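Local atomic coordinates of sulfate transporter sulfate transporter family protein (Wolinella succinogenes, PDB entry 4DGF), a protein that probably moves sulfate or related anions across the membrane as a SulP-family transporter, of which this chain is the STAS domain. Residues A[72-75]-A[76-79]; A[95-98]-A[99-103]. One frame throughout, in Å; residues are numbered along the deposited sequence.

Interaction 1 (A[72-75]-A[76-79]); sequences ALWE and FQES
Gln77 reaches back to Trp74 because its CG stands anti to the backbone N (chi1 -174°) and the chain then bends sharply at chi2 (-86°). This brings Gln77 OE1 to the indole edge, near the ring plane, 4.3 Å from Trp74 CE3. The approach is loose, and the four residues 72-75 are tied to 76-79 mainly by consecutive i to i+4 backbone bonds. Of these, Phe76 N to Ala72 O is the shortest at 2.8 Å, and Gln77 N meets Leu73 O at 3.0 Å. Glu78 lays its aliphatic part over the same turn: CG lies 3.3 Å from Trp74 O, the carbonyl that also accepts the Glu78 N-H. One turn back from Ser79, Phe76 O receives the Ser79 hydroxyl at 2.7 Å from OG, coming in well bent from the carbonyl direction (C=O...OG angle 122°). With an alanine at Ser79, Phe76 O would probably lose this hydroxyl donor, and the turn a tie between side chain and backbone. Helix 67-83 connects parallel strands 54-58 and 86-90 in a beta-alpha-beta crossover. Its Phe76 ring meets Phe55 edge-to-face and also touches Leu87 and, in helix 35-41, Leu41. Helix 105-109 touches Gln77 through both Phe105 and Leu109, and the Phe105 ring also makes an edge-to-face pair with Trp74.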
loop_
_atom_site.group_PDB
_atom_site.type_symbol
_atom_site.label_atom_id
_atom_site.label_comp_id
_atom_site.label_asym_id
_atom_site.label_seq_id
_atom_site.Cartn_x
_atom_site.Cartn_y
_atom_site.Cartn_z
ATOM N N ALA A 72 7.321 -9.288 -4.296
ATOM C CA ALA A 72 6.633 -8.319 -5.139
ATOM C C ALA A 72 6.470 -6.988 -4.363
ATOM O O ALA A 72 6.592 -5.864 -4.991
ATOM C CB ALA A 72 5.265 -8.898 -5.471
ATOM N N LEU A 73 6.178 -7.060 -3.057
ATOM C CA LEU A 73 5.951 -5.854 -2.276
ATOM C C LEU A 73 7.280 -5.057 -2.143
ATOM O O LEU A 73 7.242 -3.837 -2.302
ATOM C CB LEU A 73 5.300 -6.229 -0.962
ATOM C CG LEU A 73 5.162 -5.108 0.035
ATOM C CD1 LEU A 73 4.183 -4.043 -0.501
ATOM C CD2 LEU A 73 4.557 -5.685 1.347
ATOM N N TRP A 74 8.415 -5.727 -2.016
ATOM C CA TRP A 74 9.728 -5.057 -1.949
ATOM C C TRP A 74 10.005 -4.383 -3.280
ATOM O O TRP A 74 10.502 -3.193 -3.312
ATOM C CB TRP A 74 10.930 -6.027 -1.831
ATOM C CG TRP A 74 11.217 -6.465 -0.435
ATOM C CD1 TRP A 74 11.075 -7.737 0.127
ATOM C CD2 TRP A 74 11.749 -5.660 0.636
ATOM N NE1 TRP A 74 11.503 -7.747 1.417
ATOM C CE2 TRP A 74 11.874 -6.560 1.803
ATOM C CE3 TRP A 74 12.151 -4.320 0.759
ATOM C CZ2 TRP A 74 12.385 -6.127 3.049
ATOM C CZ3 TRP A 74 12.621 -3.902 2.005
ATOM C CH2 TRP A 74 12.741 -4.788 3.124
ATOM N N GLU A 75 9.762 -5.096 -4.376
ATOM C CA GLU A 75 10.093 -4.487 -5.660
ATOM C C GLU A 75 9.101 -3.352 -5.965
ATOM O O GLU A 75 9.446 -2.405 -6.642
ATOM C CB GLU A 75 10.158 -5.526 -6.779
ATOM C CG GLU A 75 8.811 -5.841 -7.364
ATOM C CD GLU A 75 8.879 -6.650 -8.667
ATOM O OE1 GLU A 75 9.637 -6.222 -9.599
ATOM O OE2 GLU A 75 8.148 -7.691 -8.752
ATOM N N PHE A 76 7.883 -3.402 -5.418
ATOM C CA PHE A 76 6.989 -2.331 -5.640
ATOM C C PHE A 76 7.451 -1.071 -4.887
ATOM O O PHE A 76 7.356 0.066 -5.426
ATOM C CB PHE A 76 5.553 -2.705 -5.238
ATOM C CG PHE A 76 4.569 -1.641 -5.599
ATOM C CD1 PHE A 76 4.228 -1.408 -6.900
ATOM C CD2 PHE A 76 4.009 -0.854 -4.613
ATOM C CE1 PHE A 76 3.343 -0.382 -7.238
ATOM C CE2 PHE A 76 3.119 0.183 -4.939
ATOM C CZ PHE A 76 2.833 0.439 -6.258
ATOM N N GLN A 77 7.885 -1.257 -3.643
ATOM C CA GLN A 77 8.391 -0.122 -2.873
ATOM C C GLN A 77 9.631 0.514 -3.550
ATOM O O GLN A 77 9.736 1.707 -3.572
ATOM C CB GLN A 77 8.637 -0.656 -1.434
ATOM C CG GLN A 77 9.031 0.367 -0.417
ATOM C CD GLN A 77 10.477 0.646 -0.369
ATOM O OE1 GLN A 77 11.294 -0.261 -0.517
ATOM N NE2 GLN A 77 10.835 1.920 -0.041
ATOM N N GLU A 78 10.477 -0.292 -4.157
ATOM C CA GLU A 78 11.627 0.168 -4.986
ATOM C C GLU A 78 11.223 0.955 -6.182
ATOM O O GLU A 78 11.815 2.041 -6.408
ATOM C CB GLU A 78 12.512 -0.998 -5.378
ATOM C CG GLU A 78 13.260 -1.489 -4.134
ATOM C CD GLU A 78 14.354 -2.461 -4.501
ATOM O OE1 GLU A 78 15.008 -2.242 -5.563
ATOM O OE2 GLU A 78 14.551 -3.439 -3.731
ATOM N N SER A 79 10.187 0.491 -6.899
ATOM C CA SER A 79 9.602 1.253 -7.964
ATOM C C SER A 79 9.043 2.609 -7.493
ATOM O O SER A 79 9.177 3.647 -8.178
ATOM C CB SER A 79 8.592 0.418 -8.792
ATOM O OG SER A 79 7.327 0.399 -8.139
#

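Interaction 2 (A[95-98]-A[99-103])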
loop_
_atom_site.group_PDB
_atom_site.type_symbol
_atom_site.label_atom_id
_atom_site.label_comp_id
_atom_site.label_asym_id
_atom_site.label_seq_id
_atom_site.Cartn_x
_atom_site.Cartn_y
_atom_site.Cartn_z
ATOM N N ARG A 95 -1.552 -9.275 12.669
ATOM C CA ARG A 95 -0.862 -10.444 12.154
ATOM C C ARG A 95 -0.064 -10.086 10.903
ATOM O O ARG A 95 1.130 -10.413 10.783
ATOM C CB ARG A 95 -1.864 -11.532 11.872
ATOM C CG ARG A 95 -1.122 -12.643 11.166
ATOM C CD ARG A 95 -2.114 -13.681 10.775
ATOM N NE ARG A 95 -1.247 -14.723 10.220
ATOM C CZ ARG A 95 -1.615 -15.968 9.993
ATOM N NH1 ARG A 95 -2.874 -16.331 10.225
ATOM N NH2 ARG A 95 -0.730 -16.796 9.439
ATOM N N LEU A 96 -0.673 -9.299 10.007
ATOM C CA LEU A 96 0.162 -8.878 8.846
ATOM C C LEU A 96 1.403 -8.070 9.221
ATOM O O LEU A 96 2.510 -8.238 8.625
ATOM C CB LEU A 96 -0.724 -8.130 7.833
ATOM C CG LEU A 96 0.063 -7.680 6.600
ATOM C CD1 LEU A 96 0.554 -8.893 5.820
ATOM C CD2 LEU A 96 -0.962 -6.997 5.683
ATOM N N TYR A 97 1.251 -7.160 10.160
ATOM C CA TYR A 97 2.339 -6.302 10.580
ATOM C C TYR A 97 3.492 -7.218 11.089
ATOM O O TYR A 97 4.647 -6.978 10.755
ATOM C CB TYR A 97 1.847 -5.383 11.736
ATOM C CG TYR A 97 2.923 -4.456 12.249
ATOM C CD1 TYR A 97 3.089 -3.193 11.724
ATOM C CD2 TYR A 97 3.761 -4.890 13.254
ATOM C CE1 TYR A 97 4.062 -2.339 12.246
ATOM C CE2 TYR A 97 4.723 -4.052 13.752
ATOM C CZ TYR A 97 4.867 -2.777 13.221
ATOM O OH TYR A 97 5.846 -1.911 13.716
ATOM N N GLY A 98 3.103 -8.230 11.860
ATOM C CA GLY A 98 4.115 -9.131 12.439
ATOM C C GLY A 98 4.917 -9.800 11.304
ATOM O O GLY A 98 6.140 -9.895 11.425
ATOM N N ALA A 99 4.231 -10.227 10.224
ATOM C CA ALA A 99 4.889 -10.887 9.069
ATOM C C ALA A 99 5.839 -9.847 8.438
ATOM O O ALA A 99 7.000 -10.126 8.173
ATOM C CB ALA A 99 3.865 -11.457 8.082
ATOM N N LEU A 100 5.304 -8.658 8.132
ATOM C CA LEU A 100 6.073 -7.667 7.432
ATOM C C LEU A 100 7.243 -7.223 8.302
ATOM O O LEU A 100 8.293 -6.962 7.754
ATOM C CB LEU A 100 5.187 -6.393 7.188
ATOM C CG LEU A 100 4.064 -6.642 6.210
ATOM C CD1 LEU A 100 3.204 -5.369 6.092
ATOM C CD2 LEU A 100 4.592 -7.013 4.814
ATOM N N ASN A 101 7.081 -7.166 9.620
ATOM C CA ASN A 101 8.218 -6.826 10.491
ATOM C C ASN A 101 9.289 -7.902 10.499
ATOM O O ASN A 101 10.511 -7.567 10.291
ATOM C CB ASN A 101 7.737 -6.568 11.918
ATOM C CG ASN A 101 8.709 -5.654 12.682
ATOM O OD1 ASN A 101 9.340 -4.712 12.116
ATOM N ND2 ASN A 101 8.858 -5.934 13.957
ATOM N N ARG A 102 8.878 -9.182 10.555
ATOM C CA ARG A 102 9.889 -10.279 10.508
ATOM C C ARG A 102 10.624 -10.331 9.173
ATOM O O ARG A 102 11.814 -10.586 9.120
ATOM C CB ARG A 102 9.183 -11.545 10.811
ATOM C CG ARG A 102 10.066 -12.803 11.093
ATOM C CD ARG A 102 10.932 -12.674 12.392
ATOM N NE ARG A 102 10.092 -12.483 13.568
ATOM C CZ ARG A 102 10.535 -12.056 14.779
ATOM N NH1 ARG A 102 11.845 -11.871 15.005
ATOM N NH2 ARG A 102 9.679 -11.870 15.761
ATOM N N PHE A 103 9.936 -9.980 8.082
ATOM C CA PHE A 103 10.604 -9.884 6.813
ATOM C C PHE A 103 11.533 -8.650 6.694
ATOM O O PHE A 103 12.307 -8.570 5.776
ATOM C CB PHE A 103 9.586 -9.802 5.631
ATOM C CG PHE A 103 8.945 -11.152 5.234
ATOM C CD1 PHE A 103 9.723 -12.202 4.789
ATOM C CD2 PHE A 103 7.550 -11.297 5.232
ATOM C CE1 PHE A 103 9.127 -13.397 4.334
ATOM C CE2 PHE A 103 6.962 -12.469 4.751
ATOM C CZ PHE A 103 7.775 -13.552 4.343
#
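Ala99 sits one turn on from Arg95 and gives its N-H to Arg95 O at 3.2 Å, while its methyl CB rests 3.5 Å from Leu96 O. Its own carbonyl accepts Phe103 N, so the backbone of Ala99 is held at both its N-H and its C=O. Gly98 takes part through backbone alone: its carbonyl receives Arg102 N at 3.0 Å, the donor tilted 27° from the carbonyl plane. Tyr97 adds a short bond, Asn101 N to Tyr97 O at 2.7 Å, with the donor nearly along the C=O axis. The Tyr97 ring, with CG anti to the backbone N (chi1 180°), comes near Asn101 at an oblique angle, CE2 being 4.3 Å from Asn101 CB. All of this belongs to helix 94-103 of the STAS fold, which follows strand 86-90, the outermost strand on its side of the parallel sheet within this chain. Just ahead of the first turn, Ser93 OG is hydrogen-bonded to Leu96 N. The inward side of the helix is carried by Leu96 and Leu100, whose side chains cross obliquely with Leu96 CG 3.9 Å from Leu100 CD1. Leu100 CG also presses on the carbonyl of the previous turn, 3.3 Å from Leu96 O. Beyond the helix, Leu96 touches Met59, and Leu100 meets Met70 of helix 67-83 and Ile106 of helix 105-109.

Interactions 1 and 2 are successive in the chain, with strand 86-90 between their two helices, and their centres lie about 16 Å apart. They nevertheless touch directly at two points. Leu73 CD2 of residues 72-75 packs 3.7 Å from Leu100 CD2 of residues 99-103, joining two buried leucines. Farther along, Trp74 CZ2 comes equally close, 3.7 Å, to Phe103 O near the carboxyl end of the second helix. Helix 105-109 borders both: Phe105 contacts Leu73, Trp74 and Gln77 of interaction 1, and Ile106 contacts Tyr97, Leu100 and Asn101 of interaction 2. All four segments fall within the STAS domain; each contact is internal to its own helix, and these two touches pack one helix on the other.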